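PDB 4XWW: DR2417 from Deinococcus radiodurans, which acts as RNase J, a metal-dependent 5'-3' exoribonuclease of the metallo-beta-lactamase superfamily, and probably takes part in RNA maturation and decay. Local coordinates for residues P17-I22 / L163-G168; F37-E42 / G141-A146; I43-G48 / D75-W80; Y69-Q74 / A98-V103. All coordinates share one frame; numbering follows the deposited sequence.

Overall arrangement
The four contacts run through the metallo-beta-lactamase part of the protein. Interactions 1 and 2 join its two main sheets, strand 19-23 and the hairpin 34-46 on one side facing strands 144-150 and 159-165 on the other; their centres lie about 7 Å apart. Interaction 3 is tied to interaction 2 by the probable hydrogen bond F37 N - V44 O, 2.9 Å. Interaction 4, its centre about 8 Å from that of interaction 3, covers the first sheet from outside through W80; I22 CD1 of interaction 1 still packs on its Y69 OH at 3.3 Å. Interaction 3 comes nearer to the zinc site than interaction 2: the D47 side chain is about 7 Å from a bound zinc ion.

Interaction 1. Residues P17-I22 / L163-G168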
loop_
_atom_site.group_PDB
_atom_site.type_symbol
_atom_site.label_atom_id
_atom_site.label_comp_id
_atom_site.label_asym_id
_atom_site.label_seq_id
_atom_site.Cartn_x
_atom_site.Cartn_y
_atom_site.Cartn_z
ATOM N N PRO A 17 -43.187 -9.120 17.802
ATOM C CA PRO A 17 -41.871 -8.608 18.210
ATOM C C PRO A 17 -40.746 -9.297 17.448
ATOM O O PRO A 17 -40.799 -10.506 17.234
ATOM C CB PRO A 17 -41.805 -8.940 19.707
ATOM C CG PRO A 17 -43.227 -9.130 20.124
ATOM C CD PRO A 17 -43.914 -9.724 18.931
ATOM N N THR A 18 -39.744 -8.529 17.036
ATOM C CA THR A 18 -38.659 -9.068 16.231
ATOM C C THR A 18 -37.317 -8.927 16.926
ATOM O O THR A 18 -37.143 -8.095 17.818
ATOM C CB THR A 18 -38.570 -8.366 14.864
ATOM O OG1 THR A 18 -38.455 -6.950 15.057
ATOM C CG2 THR A 18 -39.804 -8.656 14.030
ATOM N N LEU A 19 -36.371 -9.764 16.521
ATOM C CA LEU A 19 -34.992 -9.600 16.932
ATOM C C LEU A 19 -34.402 -8.507 16.050
ATOM O O LEU A 19 -34.670 -8.478 14.852
ATOM C CB LEU A 19 -34.221 -10.917 16.782
ATOM C CG LEU A 19 -32.764 -10.962 17.238
ATOM C CD1 LEU A 19 -32.682 -10.794 18.739
ATOM C CD2 LEU A 19 -32.080 -12.263 16.794
ATOM N N GLU A 20 -33.639 -7.591 16.637
ATOM C CA GLU A 20 -32.861 -6.648 15.843
ATOM C C GLU A 20 -31.421 -7.069 15.956
ATOM O O GLU A 20 -30.915 -7.265 17.062
ATOM C CB GLU A 20 -33.037 -5.205 16.321
ATOM C CG GLU A 20 -34.495 -4.725 16.297
ATOM C CD GLU A 20 -34.673 -3.343 16.895
ATOM O OE1 GLU A 20 -33.835 -2.918 17.719
ATOM O OE2 GLU A 20 -35.667 -2.682 16.544
ATOM N N VAL A 21 -30.790 -7.258 14.810
ATOM C CA VAL A 21 -29.355 -7.451 14.755
ATOM C C VAL A 21 -28.779 -6.115 14.299
ATOM O O VAL A 21 -29.081 -5.659 13.198
ATOM C CB VAL A 21 -28.959 -8.572 13.787
ATOM C CG1 VAL A 21 -27.431 -8.776 13.787
ATOM C CG2 VAL A 21 -29.647 -9.861 14.152
ATOM N N ILE A 22 -28.014 -5.458 15.163
ATOM C CA ILE A 22 -27.513 -4.123 14.859
ATOM C C ILE A 22 -25.987 -4.120 14.914
ATOM O O ILE A 22 -25.402 -3.941 15.979
ATOM C CB ILE A 22 -28.095 -3.079 15.850
ATOM C CG1 ILE A 22 -29.623 -3.232 15.949
ATOM C CG2 ILE A 22 -27.688 -1.665 15.438
ATOM C CD1 ILE A 22 -30.279 -2.374 17.035
ATOM N N LEU A 163 -26.928 -18.226 19.318
ATOM C CA LEU A 163 -27.772 -17.357 20.108
ATOM C C LEU A 163 -29.217 -17.760 19.924
ATOM O O LEU A 163 -29.780 -17.611 18.840
ATOM C CB LEU A 163 -27.565 -15.896 19.708
ATOM C CG LEU A 163 -28.224 -14.880 20.636
ATOM C CD1 LEU A 163 -27.551 -14.905 22.007
ATOM C CD2 LEU A 163 -28.201 -13.479 20.034
ATOM N N LYS A 164 -29.803 -18.282 20.991
ATOM C CA LYS A 164 -31.166 -18.798 20.954
ATOM C C LYS A 164 -32.088 -17.698 21.423
ATOM O O LYS A 164 -31.906 -17.156 22.502
ATOM C CB LYS A 164 -31.270 -20.059 21.806
ATOM C CG LYS A 164 -30.206 -21.108 21.422
ATOM C CD LYS A 164 -30.016 -22.205 22.466
ATOM C CE LYS A 164 -28.803 -23.063 22.099
ATOM N NZ LYS A 164 -28.621 -24.242 23.008
ATOM N N THR A 165 -33.036 -17.325 20.570
ATOM C CA THR A 165 -33.883 -16.162 20.811
ATOM C C THR A 165 -35.345 -16.573 20.650
ATOM O O THR A 165 -35.617 -17.663 20.165
ATOM C CB THR A 165 -33.562 -15.015 19.837
ATOM O OG1 THR A 165 -34.250 -15.228 18.604
ATOM C CG2 THR A 165 -32.054 -14.915 19.573
ATOM N N PRO A 166 -36.292 -15.701 21.049
ATOM C CA PRO A 166 -37.706 -16.055 20.851
ATOM C C PRO A 166 -38.139 -16.267 19.389
ATOM O O PRO A 166 -39.190 -16.869 19.153
ATOM C CB PRO A 166 -38.451 -14.848 21.438
ATOM C CG PRO A 166 -37.507 -14.286 22.436
ATOM C CD PRO A 166 -36.141 -14.489 21.878
ATOM N N VAL A 167 -37.374 -15.777 18.420
ATOM C CA VAL A 167 -37.798 -15.936 17.033
ATOM C C VAL A 167 -37.097 -17.136 16.383
ATOM O O VAL A 167 -37.442 -17.540 15.269
ATOM C CB VAL A 167 -37.524 -14.667 16.184
ATOM C CG1 VAL A 167 -38.170 -13.437 16.812
ATOM C CG2 VAL A 167 -36.023 -14.465 16.010
ATOM N N GLY A 168 -36.100 -17.684 17.073
ATOM C CA GLY A 168 -35.318 -18.778 16.537
ATOM C C GLY A 168 -33.833 -18.620 16.816
ATOM O O GLY A 168 -33.438 -17.777 17.620
#
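T165 OG1, on the residue whose methyl meets L19, is held by two groups of its own turn. It donates to G168 O at 2.9 Å and accepts from V167 N at 3.2 Å, the second bond making an ST turn. G168 O also receives the backbone N of T165, so one carbonyl serves two donors of the same residue, and the return bond, G168 N to T165 O, closes the type I turn. With chi1 at 83° the hydroxyl sits between its own backbone N and carbonyl carbon, a crowded position, but one that lets it reach both partners. The same torsion leaves CG2 for the opposing strand, where L19 CD2 meets it at 3.8 Å with the two side chains crossing at about a right angle. The L19 side chain is turned that way by a CG anti to the backbone N (chi1 -177°). Two bonds nearer the backbone, L19 CB lies 4.1 Å from V167 CG2. The other valine methyl, CG1, reaches the backbone and comes within 4.0 Å of P17 O. Strands 19-23 and 159-165 belong to the two different sheets of the metallo-beta-lactamase sandwich, and F144 also packs on L19 and T165. No hydrogen bond spans the two segments: the T165 hydroxyl is spent on its own turn, and the segments meet mainly by van der Waals packing of methyl and methylene groups.

Interaction 2. Residues F37-E42 / G141-A146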
loop_
_atom_site.group_PDB
_atom_site.type_symbol
_atom_site.label_atom_id
_atom_site.label_comp_id
_atom_site.label_asym_id
_atom_site.label_seq_id
_atom_site.Cartn_x
_atom_site.Cartn_y
_atom_site.Cartn_z
ATOM N N PHE A 37 -27.407 -7.354 19.653
ATOM C CA PHE A 37 -28.666 -8.078 19.502
ATOM C C PHE A 37 -29.700 -7.493 20.443
ATOM O O PHE A 37 -29.444 -7.355 21.637
ATOM C CB PHE A 37 -28.481 -9.571 19.783
ATOM C CG PHE A 37 -27.595 -10.259 18.783
ATOM C CD1 PHE A 37 -28.123 -10.760 17.604
ATOM C CD2 PHE A 37 -26.231 -10.386 19.012
ATOM C CE1 PHE A 37 -27.298 -11.381 16.664
ATOM C CE2 PHE A 37 -25.411 -11.012 18.082
ATOM C CZ PHE A 37 -25.951 -11.513 16.913
ATOM N N ARG A 38 -30.863 -7.130 19.910
ATOM C CA ARG A 38 -31.904 -6.567 20.745
ATOM C C ARG A 38 -33.229 -7.286 20.545
ATOM O O ARG A 38 -33.702 -7.449 19.419
ATOM C CB ARG A 38 -32.098 -5.070 20.484
ATOM C CG ARG A 38 -33.168 -4.462 21.403
ATOM C CD ARG A 38 -33.332 -2.958 21.236
ATOM N NE ARG A 38 -34.469 -2.504 22.041
ATOM C CZ ARG A 38 -34.996 -1.285 21.998
ATOM N NH1 ARG A 38 -34.499 -0.367 21.183
ATOM N NH2 ARG A 38 -36.033 -0.989 22.777
ATOM N N TYR A 39 -33.788 -7.731 21.662
ATOM C CA TYR A 39 -35.153 -8.257 21.705
ATOM C C TYR A 39 -35.936 -7.605 22.848
ATOM O O TYR A 39 -35.615 -7.789 24.025
ATOM C CB TYR A 39 -35.153 -9.779 21.870
ATOM C CG TYR A 39 -36.537 -10.356 21.689
ATOM C CD1 TYR A 39 -37.426 -10.405 22.752
ATOM C CD2 TYR A 39 -36.974 -10.799 20.447
ATOM C CE1 TYR A 39 -38.696 -10.894 22.596
ATOM C CE2 TYR A 39 -38.266 -11.300 20.281
ATOM C CZ TYR A 39 -39.115 -11.344 21.371
ATOM O OH TYR A 39 -40.399 -11.836 21.252
ATOM N N GLY A 40 -36.969 -6.848 22.499
ATOM C CA GLY A 40 -37.725 -6.101 23.490
ATOM C C GLY A 40 -36.803 -5.112 24.169
ATOM O O GLY A 40 -36.122 -4.341 23.494
ATOM N N ASP A 41 -36.750 -5.152 25.498
ATOM C CA ASP A 41 -35.887 -4.229 26.228
ATOM C C ASP A 41 -34.615 -4.903 26.748
ATOM O O ASP A 41 -34.044 -4.488 27.757
ATOM C CB ASP A 41 -36.652 -3.582 27.377
ATOM C CG ASP A 41 -37.635 -2.524 26.895
ATOM O OD1 ASP A 41 -37.504 -2.065 25.737
ATOM O OD2 ASP A 41 -38.532 -2.145 27.679
ATOM N N GLU A 42 -34.175 -5.944 26.053
ATOM C CA GLU A 42 -32.940 -6.622 26.421
ATOM C C GLU A 42 -31.932 -6.550 25.288
ATOM O O GLU A 42 -32.272 -6.719 24.117
ATOM C CB GLU A 42 -33.206 -8.084 26.803
ATOM C CG GLU A 42 -34.089 -8.239 28.046
ATOM C CD GLU A 42 -34.309 -9.698 28.431
ATOM O OE1 GLU A 42 -34.001 -10.591 27.611
ATOM O OE2 GLU A 42 -34.799 -9.953 29.556
ATOM N N GLY A 141 -30.784 -12.168 30.459
ATOM C CA GLY A 141 -32.177 -11.805 30.676
ATOM C C GLY A 141 -33.140 -12.935 30.353
ATOM O O GLY A 141 -32.785 -14.107 30.466
ATOM N N GLN A 142 -34.357 -12.575 29.950
ATOM C CA GLN A 142 -35.404 -13.549 29.658
ATOM C C GLN A 142 -35.340 -14.148 28.263
ATOM O O GLN A 142 -35.826 -15.263 28.054
ATOM C CB GLN A 142 -36.782 -12.903 29.830
ATOM C CG GLN A 142 -36.936 -12.101 31.097
ATOM C CD GLN A 142 -36.726 -12.947 32.331
ATOM O OE1 GLN A 142 -37.467 -13.903 32.575
ATOM N NE2 GLN A 142 -35.705 -12.612 33.113
ATOM N N SER A 143 -34.752 -13.412 27.316
ATOM C CA SER A 143 -34.959 -13.679 25.896
ATOM C C SER A 143 -33.797 -14.377 25.195
ATOM O O SER A 143 -33.965 -14.892 24.092
ATOM C CB SER A 143 -35.258 -12.363 25.155
ATOM O OG SER A 143 -36.467 -11.770 25.597
ATOM N N PHE A 144 -32.630 -14.386 25.831
ATOM C CA PHE A 144 -31.409 -14.844 25.179
ATOM C C PHE A 144 -30.692 -15.963 25.923
ATOM O O PHE A 144 -30.466 -15.873 27.135
ATOM C CB PHE A 144 -30.426 -13.683 25.019
ATOM C CG PHE A 144 -30.886 -12.607 24.090
ATOM C CD1 PHE A 144 -30.827 -12.790 22.718
ATOM C CD2 PHE A 144 -31.324 -11.391 24.581
ATOM C CE1 PHE A 144 -31.227 -11.785 21.855
ATOM C CE2 PHE A 144 -31.723 -10.381 23.721
ATOM C CZ PHE A 144 -31.671 -10.580 22.357
ATOM N N VAL A 145 -30.312 -16.999 25.181
ATOM C CA VAL A 145 -29.351 -17.985 25.659
ATOM C C VAL A 145 -28.262 -18.184 24.608
ATOM O O VAL A 145 -28.567 -18.362 23.418
ATOM C CB VAL A 145 -30.017 -19.329 25.977
ATOM C CG1 VAL A 145 -28.969 -20.364 26.355
ATOM C CG2 VAL A 145 -31.056 -19.160 27.087
ATOM N N ALA A 146 -26.997 -18.126 25.033
ATOM C CA ALA A 146 -25.878 -18.290 24.104
ATOM C C ALA A 146 -25.100 -19.561 24.410
ATOM O O ALA A 146 -24.751 -19.807 25.562
ATOM C CB ALA A 146 -24.950 -17.076 24.168
#
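The carboxylate of E42 receives two successive backbone N-H groups of the facing turn. Q142 N reaches OE2 at 2.7 Å in an almost straight bond (175°), while S143 N reaches OE1 at 2.9 Å along a more bent path (143°). Each oxygen accepts on its syn lone pair, the side facing the other oxygen, and this two-point grip fixes the rotation of the carboxylate. The glutamate reaches across because its chain is extended beyond CG, with chi2 at -178°. G141, whose positive phi suits a residue without a side chain, lets OE2 come as near as 3.4 Å to its CA. Beside the charged group, S143 OG lies 3.3 Å from Y39 CD1, approaching the tyrosine ring obliquely. Packing takes over at F144, whose ring presents its edge to the other turn: E42 O lies near the ring plane, 3.7 Å from CE2. F144 CZ touches Y39 CB at 3.6 Å, and CE1 extends the contact to F37 CB at 4.1 Å. The receiving side is itself a tight hairpin, a type II' turn from Y39 to E42 that joins strands 34-39 and 42-46. Opposite it, residues 141-143 link strands 137-140 and 144-150, so the ends of two hairpins from the two sheets meet, with L19 of strand 19-23 and L163 and T165 of strand 159-165 closing round the F144 ring.

Interaction 3. Residues I43-G48 / D75-W80; sequences IVVVDG and DKIKGW
V45 fits against the flat indole of W80 in a parallel strand pair, the sheet core of a beta-alpha-beta crossover whose connection passes through helix 68-72. The convex part is the valine: its CB stands 3.7 Å from the centroid of the five-membered ring, over the face in a CH-pi contact, and CG1 continues across to the six-membered ring, 3.4 Å from CZ2. With CG1 anti to the backbone N (chi1 -169°), the two side chains lie side by side and point the same way. The other methyl, CG2, turns to I77 CG2. I43 adds the next bump on this face, its CG2 4.2 Å from I77 CG1, while its CD1 settles on K76 CB. On the other face V44 meets only backbone from segment 75-80, since G79 has no side chain to oppose it. Beneath these side chains the strands are joined by K78 N to I43 O at 2.7 Å and V45 N to G79 O at 3.0 Å; I43 N reaches K76 O as well. Between the first two of these bonds, G79 N is buried without a hydrogen-bond partner. Where strand 43-46 ends, D47 turns its carboxylate to the zinc ligand H89 and to T83 N, a second-shell role that would help position the histidine. The backbone carbonyl of D47 accepts from the indole: W80 NE1 reaches D47 O at 3.0 Å, with the oxygen in the ring plane but the donor 68° out of the carbonyl plane.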
loop_
_atom_site.group_PDB
_atom_site.type_symbol
_atom_site.label_atom_id
_atom_site.label_comp_id
_atom_site.label_asym_id
_atom_site.label_seq_id
_atom_site.Cartn_x
_atom_site.Cartn_y
_atom_site.Cartn_z
ATOM N N ILE A 43 -30.680 -6.314 25.657
ATOM C CA ILE A 43 -29.603 -6.293 24.688
ATOM C C ILE A 43 -28.456 -7.200 25.104
ATOM O O ILE A 43 -28.049 -7.203 26.257
ATOM C CB ILE A 43 -29.073 -4.854 24.481
ATOM C CG1 ILE A 43 -30.070 -4.061 23.630
ATOM C CG2 ILE A 43 -27.686 -4.877 23.843
ATOM C CD1 ILE A 43 -29.800 -2.553 23.583
ATOM N N VAL A 44 -27.938 -7.964 24.148
ATOM C CA VAL A 44 -26.669 -8.659 24.307
ATOM C C VAL A 44 -25.701 -8.072 23.290
ATOM O O VAL A 44 -26.078 -7.861 22.138
ATOM C CB VAL A 44 -26.820 -10.171 24.088
ATOM C CG1 VAL A 44 -25.487 -10.883 24.322
ATOM C CG2 VAL A 44 -27.901 -10.732 25.017
ATOM N N VAL A 45 -24.471 -7.795 23.709
ATOM C CA VAL A 45 -23.458 -7.259 22.778
ATOM C C VAL A 45 -22.377 -8.306 22.536
ATOM O O VAL A 45 -22.022 -9.060 23.442
ATOM C CB VAL A 45 -22.811 -5.963 23.319
ATOM C CG1 VAL A 45 -21.954 -5.270 22.218
ATOM C CG2 VAL A 45 -23.874 -4.995 23.824
ATOM N N VAL A 46 -21.832 -8.353 21.322
ATOM C CA VAL A 46 -20.798 -9.329 21.008
ATOM C C VAL A 46 -19.535 -8.606 20.535
ATOM O O VAL A 46 -19.585 -7.869 19.554
ATOM C CB VAL A 46 -21.278 -10.325 19.947
ATOM C CG1 VAL A 46 -20.153 -11.314 19.591
ATOM C CG2 VAL A 46 -22.527 -11.081 20.450
ATOM N N ASP A 47 -18.481 -8.697 21.336
ATOM C CA ASP A 47 -17.154 -8.205 20.991
ATOM C C ASP A 47 -17.051 -6.686 21.148
ATOM O O ASP A 47 -18.063 -5.999 21.259
ATOM C CB ASP A 47 -16.731 -8.682 19.601
ATOM C CG ASP A 47 -16.332 -10.149 19.593
ATOM O OD1 ASP A 47 -16.170 -10.720 20.689
ATOM O OD2 ASP A 47 -16.180 -10.728 18.501
ATOM N N GLY A 48 -15.827 -6.172 21.161
ATOM C CA GLY A 48 -15.583 -4.740 21.189
ATOM C C GLY A 48 -14.225 -4.411 20.605
ATOM O O GLY A 48 -13.316 -4.029 21.331
ATOM N N ASP A 75 -29.127 0.829 30.023
ATOM C CA ASP A 75 -29.875 0.083 31.030
ATOM C C ASP A 75 -30.415 -1.246 30.523
ATOM O O ASP A 75 -30.803 -2.100 31.315
ATOM C CB ASP A 75 -31.042 0.923 31.555
ATOM C CG ASP A 75 -30.587 2.037 32.459
ATOM O OD1 ASP A 75 -29.453 1.954 32.979
ATOM O OD2 ASP A 75 -31.365 2.993 32.658
ATOM N N LYS A 76 -30.464 -1.410 29.206
ATOM C CA LYS A 76 -31.025 -2.622 28.620
ATOM C C LYS A 76 -29.963 -3.702 28.404
ATOM O O LYS A 76 -30.292 -4.866 28.175
ATOM C CB LYS A 76 -31.710 -2.300 27.286
ATOM C CG LYS A 76 -32.909 -1.363 27.402
ATOM C CD LYS A 76 -33.526 -1.113 26.036
ATOM C CE LYS A 76 -34.659 -0.096 26.138
ATOM N NZ LYS A 76 -34.147 1.269 26.416
ATOM N N ILE A 77 -28.694 -3.313 28.490
ATOM C CA ILE A 77 -27.594 -4.229 28.191
ATOM C C ILE A 77 -27.488 -5.316 29.262
ATOM O O ILE A 77 -27.263 -5.022 30.441
ATOM C CB ILE A 77 -26.245 -3.487 28.079
ATOM C CG1 ILE A 77 -26.274 -2.450 26.951
ATOM C CG2 ILE A 77 -25.091 -4.496 27.832
ATOM C CD1 ILE A 77 -25.148 -1.458 27.030
ATOM N N LYS A 78 -27.687 -6.564 28.851
ATOM C CA LYS A 78 -27.716 -7.671 29.798
ATOM C C LYS A 78 -26.343 -8.298 29.948
ATOM O O LYS A 78 -26.054 -8.948 30.952
ATOM C CB LYS A 78 -28.728 -8.730 29.362
ATOM C CG LYS A 78 -30.155 -8.256 29.438
ATOM C CD LYS A 78 -30.493 -7.819 30.860
ATOM C CE LYS A 78 -31.688 -6.896 30.861
ATOM N NZ LYS A 78 -31.983 -6.365 32.230
ATOM N N GLY A 79 -25.493 -8.102 28.948
ATOM C CA GLY A 79 -24.172 -8.693 29.000
ATOM C C GLY A 79 -23.436 -8.730 27.683
ATOM O O GLY A 79 -23.927 -8.257 26.656
ATOM N N TRP A 80 -22.248 -9.330 27.727
ATOM C CA TRP A 80 -21.324 -9.336 26.628
ATOM C C TRP A 80 -20.825 -10.746 26.349
ATOM O O TRP A 80 -20.626 -11.536 27.280
ATOM C CB TRP A 80 -20.133 -8.425 26.949
ATOM C CG TRP A 80 -19.825 -7.365 25.913
ATOM C CD1 TRP A 80 -19.170 -7.539 24.720
ATOM C CD2 TRP A 80 -20.138 -5.969 25.990
ATOM N NE1 TRP A 80 -19.065 -6.341 24.055
ATOM C CE2 TRP A 80 -19.645 -5.360 24.817
ATOM C CE3 TRP A 80 -20.785 -5.172 26.942
ATOM C CZ2 TRP A 80 -19.782 -3.994 24.563
ATOM C CZ3 TRP A 80 -20.922 -3.810 26.687
ATOM C CH2 TRP A 80 -20.419 -3.239 25.506
#

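Interaction 4. Residues Y69-Q74 / A98-V103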
loop_
_atom_site.group_PDB
_atom_site.type_symbol
_atom_site.label_atom_id
_atom_site.label_comp_id
_atom_site.label_asym_id
_atom_site.label_seq_id
_atom_site.Cartn_x
_atom_site.Cartn_y
_atom_site.Cartn_z
ATOM N N TYR A 69 -25.383 4.354 20.337
ATOM C CA TYR A 69 -26.537 3.477 20.522
ATOM C C TYR A 69 -26.540 2.823 21.903
ATOM O O TYR A 69 -27.573 2.790 22.573
ATOM C CB TYR A 69 -26.582 2.397 19.438
ATOM C CG TYR A 69 -27.794 1.492 19.559
ATOM C CD1 TYR A 69 -29.010 1.839 18.986
ATOM C CD2 TYR A 69 -27.719 0.297 20.258
ATOM C CE1 TYR A 69 -30.119 1.011 19.109
ATOM C CE2 TYR A 69 -28.798 -0.530 20.372
ATOM C CZ TYR A 69 -29.998 -0.178 19.799
ATOM O OH TYR A 69 -31.084 -1.019 19.943
ATOM N N LEU A 70 -25.388 2.303 22.321
ATOM C CA LEU A 70 -25.274 1.624 23.614
ATOM C C LEU A 70 -25.473 2.577 24.777
ATOM O O LEU A 70 -26.035 2.200 25.806
ATOM C CB LEU A 70 -23.914 0.922 23.733
ATOM C CG LEU A 70 -23.679 -0.171 22.689
ATOM C CD1 LEU A 70 -22.333 -0.862 22.879
ATOM C CD2 LEU A 70 -24.799 -1.170 22.781
ATOM N N LEU A 71 -25.017 3.816 24.618
ATOM C CA LEU A 71 -25.229 4.832 25.642
ATOM C C LEU A 71 -26.706 5.136 25.805
ATOM O O LEU A 71 -27.190 5.290 26.921
ATOM C CB LEU A 71 -24.463 6.110 25.296
ATOM C CG LEU A 71 -22.946 5.929 25.285
ATOM C CD1 LEU A 71 -22.271 7.112 24.612
ATOM C CD2 LEU A 71 -22.437 5.767 26.714
ATOM N N GLU A 72 -27.421 5.225 24.691
ATOM C CA GLU A 72 -28.838 5.536 24.747
ATOM C C GLU A 72 -29.604 4.436 25.469
ATOM O O GLU A 72 -30.579 4.700 26.170
ATOM C CB GLU A 72 -29.413 5.735 23.341
ATOM C CG GLU A 72 -30.928 5.870 23.336
ATOM C CD GLU A 72 -31.497 6.174 21.967
ATOM O OE1 GLU A 72 -30.729 6.624 21.091
ATOM O OE2 GLU A 72 -32.716 5.970 21.774
ATOM N N HIS A 73 -29.149 3.201 25.297
ATOM C CA HIS A 73 -29.879 2.038 25.788
ATOM C C HIS A 73 -29.111 1.250 26.844
ATOM O O HIS A 73 -29.304 0.038 26.984
ATOM C CB HIS A 73 -30.230 1.123 24.618
ATOM C CG HIS A 73 -31.047 1.785 23.559
ATOM N ND1 HIS A 73 -32.417 1.903 23.632
ATOM C CD2 HIS A 73 -30.683 2.364 22.383
ATOM C CE1 HIS A 73 -32.866 2.524 22.554
ATOM N NE2 HIS A 73 -31.826 2.813 21.783
ATOM N N GLN A 74 -28.255 1.935 27.595
ATOM C CA GLN A 74 -27.305 1.235 28.457
ATOM C C GLN A 74 -27.983 0.375 29.515
ATOM O O GLN A 74 -27.479 -0.690 29.853
ATOM C CB GLN A 74 -26.341 2.228 29.116
ATOM C CG GLN A 74 -26.971 3.405 29.812
ATOM C CD GLN A 74 -25.916 4.363 30.341
ATOM O OE1 GLN A 74 -25.437 4.214 31.464
ATOM N NE2 GLN A 74 -25.531 5.343 29.521
ATOM N N ALA A 98 -15.465 1.655 29.861
ATOM C CA ALA A 98 -15.332 2.807 30.761
ATOM C C ALA A 98 -16.569 3.703 30.737
ATOM O O ALA A 98 -16.836 4.429 31.700
ATOM C CB ALA A 98 -14.092 3.620 30.413
ATOM N N ARG A 99 -17.335 3.635 29.653
ATOM C CA ARG A 99 -18.476 4.528 29.482
ATOM C C ARG A 99 -19.830 3.857 29.748
ATOM O O ARG A 99 -20.873 4.502 29.645
ATOM C CB ARG A 99 -18.454 5.118 28.070
ATOM C CG ARG A 99 -17.165 5.864 27.741
ATOM C CD ARG A 99 -17.369 6.817 26.576
ATOM N NE ARG A 99 -18.407 7.800 26.879
ATOM C CZ ARG A 99 -18.943 8.631 25.990
ATOM N NH1 ARG A 99 -18.543 8.604 24.726
ATOM N NH2 ARG A 99 -19.886 9.485 26.367
ATOM N N LEU A 100 -19.817 2.574 30.105
ATOM C CA LEU A 100 -21.057 1.815 30.301
ATOM C C LEU A 100 -21.150 1.135 31.674
ATOM O O LEU A 100 -20.151 0.980 32.370
ATOM C CB LEU A 100 -21.190 0.771 29.180
ATOM C CG LEU A 100 -21.425 1.327 27.765
ATOM C CD1 LEU A 100 -21.285 0.222 26.725
ATOM C CD2 LEU A 100 -22.790 2.004 27.643
ATOM N N PRO A 101 -22.370 0.732 32.078
ATOM C CA PRO A 101 -22.540 -0.011 33.332
ATOM C C PRO A 101 -21.733 -1.308 33.373
ATOM O O PRO A 101 -21.479 -1.905 32.324
ATOM C CB PRO A 101 -24.037 -0.340 33.344
ATOM C CG PRO A 101 -24.657 0.752 32.556
ATOM C CD PRO A 101 -23.675 1.028 31.457
ATOM N N ARG A 102 -21.326 -1.734 34.561
ATOM C CA ARG A 102 -20.683 -3.037 34.695
ATOM C C ARG A 102 -21.730 -4.130 34.471
ATOM O O ARG A 102 -22.738 -4.186 35.165
ATOM C CB ARG A 102 -20.025 -3.183 36.059
ATOM C CG ARG A 102 -18.886 -2.202 36.296
ATOM C CD ARG A 102 -17.861 -2.259 35.173
ATOM N NE ARG A 102 -16.656 -1.508 35.499
ATOM C CZ ARG A 102 -16.422 -0.264 35.099
ATOM N NH1 ARG A 102 -17.313 0.373 34.349
ATOM N NH2 ARG A 102 -15.292 0.338 35.447
ATOM N N VAL A 103 -21.483 -4.972 33.475
ATOM C CA VAL A 103 -22.383 -6.061 33.101
ATOM C C VAL A 103 -21.558 -7.339 32.965
ATOM O O VAL A 103 -20.331 -7.280 32.827
ATOM C CB VAL A 103 -23.131 -5.758 31.761
ATOM C CG1 VAL A 103 -23.961 -4.485 31.885
ATOM C CG2 VAL A 103 -22.136 -5.656 30.573
HETATM O O HOH W 1 -23.009 4.616 32.142
#
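Q74 leads its side chain across to L100 and P101 from just beyond the end of helix 68-72. Its CB lies 3.7 Å from P101 CD and also touches L100 CD2. CG falls between the backbone N and carbonyl carbon (chi1 51°), and the extended chain beyond it carries the amide past the proline, crossing it at about a right angle. At the tip the two amide atoms part company. OE1 rests 3.6 Å from P101 CD and accepts from a water at 2.6 Å, which also donates, over a longer 3.3 Å, to R99 O. NE2 turns back to its own helix and donates to L71 O at 3.1 Å, nearly straight at 165° and in the carbonyl plane, so both ends of the amide are held and its flip is settled. Deeper in, the isobutyl group of L100 meets L70 and L71, its CD1 4.0 Å from L70 CB, the leucines crossing at about right angles. L71 has a further partner: its CD1 lies over one face of the R99 guanidinium, offset toward the edge. The helix itself rests on the sheet through Y69 and L70, which pack on strands 34-39 and 42-46. The loop between helix 93-97 and strand 104-107 lies alongside it, and L70, L100 and V103 together cover W80 of strand 77-82.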